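Local coordinates for DELTA1-pyrroline-2-carboxylate reductase (PDB 6T3E), which probably catalyses the NADH-dependent reduction of delta1-pyrroline-2-carboxylate to L-proline, as a member of the ornithine cyclodeaminase/mu-crystallin family, at residues 48-53 with 324-329. Residues are numbered along the deposited sequence; the frame is centred on the assembly and turned at random.
Sequences RAFLEL and AIEDAI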
# COMPACT_ATOMS: atom_id res chain seq x y z
N ARG B 48 11.16 20.57 1.93
CA ARG B 48 12.26 19.80 2.52
C ARG B 48 12.19 18.33 2.11
O ARG B 48 13.23 17.68 1.92
CB ARG B 48 12.23 19.93 4.05
CG ARG B 48 13.34 19.15 4.73
CD ARG B 48 12.88 18.35 5.98
NE ARG B 48 14.00 17.94 6.83
CZ ARG B 48 14.96 17.08 6.46
NH1 ARG B 48 14.96 16.53 5.25
NH2 ARG B 48 15.94 16.78 7.32
N ALA B 49 10.97 17.81 1.94
CA ALA B 49 10.80 16.42 1.53
C ALA B 49 11.39 16.18 0.15
O ALA B 49 11.97 15.12 -0.12
CB ALA B 49 9.33 16.05 1.56
N PHE B 50 11.22 17.15 -0.76
CA PHE B 50 11.78 17.03 -2.10
C PHE B 50 13.29 17.23 -2.09
O PHE B 50 14.00 16.58 -2.87
CB PHE B 50 11.10 18.03 -3.04
CG PHE B 50 9.80 17.54 -3.60
CD1 PHE B 50 9.79 16.64 -4.66
CD2 PHE B 50 8.60 17.94 -3.05
CE1 PHE B 50 8.61 16.18 -5.16
CE2 PHE B 50 7.40 17.47 -3.56
CZ PHE B 50 7.40 16.59 -4.61
N LEU B 51 13.80 18.11 -1.23
CA LEU B 51 15.24 18.21 -1.07
C LEU B 51 15.81 16.92 -0.52
O LEU B 51 16.87 16.46 -0.98
CB LEU B 51 15.59 19.39 -0.16
CG LEU B 51 17.08 19.57 0.15
CD1 LEU B 51 17.90 19.77 -1.12
CD2 LEU B 51 17.28 20.74 1.10
N GLU B 52 15.12 16.31 0.44
CA GLU B 52 15.55 15.02 0.96
C GLU B 52 15.50 13.95 -0.13
O GLU B 52 16.38 13.08 -0.20
CB GLU B 52 14.70 14.64 2.18
CG GLU B 52 14.87 13.19 2.67
CD GLU B 52 14.34 12.95 4.09
OE1 GLU B 52 13.93 13.92 4.77
OE2 GLU B 52 14.32 11.78 4.52
N LEU B 53 14.51 14.03 -1.03
CA LEU B 53 14.41 13.08 -2.14
C LEU B 53 15.55 13.25 -3.14
O LEU B 53 16.04 12.26 -3.69
CB LEU B 53 13.06 13.26 -2.84
CG LEU B 53 12.98 12.88 -4.31
CD1 LEU B 53 12.99 11.36 -4.47
CD2 LEU B 53 11.73 13.49 -4.93
N ALA B 324 4.22 10.31 -2.77
CA ALA B 324 4.00 9.83 -1.41
C ALA B 324 4.84 10.57 -0.37
O ALA B 324 4.46 10.57 0.81
CB ALA B 324 4.28 8.33 -1.32
N ILE B 325 5.95 11.19 -0.77
CA ILE B 325 6.79 11.87 0.22
C ILE B 325 6.05 13.04 0.83
O ILE B 325 6.32 13.42 1.98
CB ILE B 325 8.12 12.34 -0.39
CG1 ILE B 325 7.89 13.38 -1.48
CG2 ILE B 325 8.91 11.18 -0.89
CD1 ILE B 325 9.16 14.11 -1.88
N GLU B 326 5.14 13.67 0.08
CA GLU B 326 4.39 14.79 0.62
C GLU B 326 3.45 14.35 1.73
O GLU B 326 3.25 15.08 2.71
CB GLU B 326 3.64 15.49 -0.51
CG GLU B 326 4.40 15.49 -1.83
CD GLU B 326 3.56 15.91 -3.03
OE1 GLU B 326 2.34 15.65 -3.06
OE2 GLU B 326 4.14 16.52 -3.95
N ASP B 327 2.90 13.14 1.63
CA ASP B 327 2.08 12.63 2.72
C ASP B 327 2.94 12.31 3.94
O ASP B 327 2.57 12.66 5.07
CB ASP B 327 1.30 11.40 2.27
CG ASP B 327 0.57 11.63 0.95
OD1 ASP B 327 -0.26 12.57 0.87
OD2 ASP B 327 0.86 10.88 -0.02
N ALA B 328 4.11 11.69 3.74
CA ALA B 328 4.91 11.30 4.89
C ALA B 328 5.44 12.52 5.64
O ALA B 328 5.42 12.55 6.88
CB ALA B 328 6.06 10.38 4.47
N ILE B 329 5.91 13.54 4.93
CA ILE B 329 6.45 14.71 5.61
C ILE B 329 5.33 15.47 6.31
O ILE B 329 5.54 16.06 7.38
CB ILE B 329 7.25 15.60 4.65
CG1 ILE B 329 8.10 16.59 5.44
CG2 ILE B 329 6.36 16.32 3.67
CD1 ILE B 329 9.19 15.94 6.23
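Ile325 sets its CD1 methyl squarely over one face of the Phe50 ring, 3.7 Å from the centroid, a CH-pi contact. The same methyl meets Leu53 CD2 at 4.0 Å and the Ala49 backbone carbonyl; the slim delta methyl of a beta-branched isoleucine fits among them. Ile325 CG1 lies between its backbone N and carbonyl carbon (chi1 64°), and the extended second torsion (167°) brings CD1 over the ring. Ala49 keeps its side small, its CB 3.7 Å from Ile329 CG2, and the CA atoms of Ala49 and Ile329 are 6.2 Å apart. Here helix 39-54 packs on the start of helix 324-341, which follows strand 316-319 of the Rossmann-type parallel sheet; the segment axes make 123° between N-to-C directions. At the Phe50 edge, Glu326 OE2 lies near the ring plane, 3.3 Å from Phe50 CZ, which probably suits the weakly positive C-H rim; Glu326 OE1 is salt-bridged to Arg134 of the proline pocket, and the Glu326 side chain is about 4 Å from the bound NADH at its nearest. Trimming Phe50 to an alanine would probably open a gap under Ile325 CD1 and take away the edge that meets Glu326 OE2. Leu298 and Ala299 of helix 298-303 also pack on Phe50.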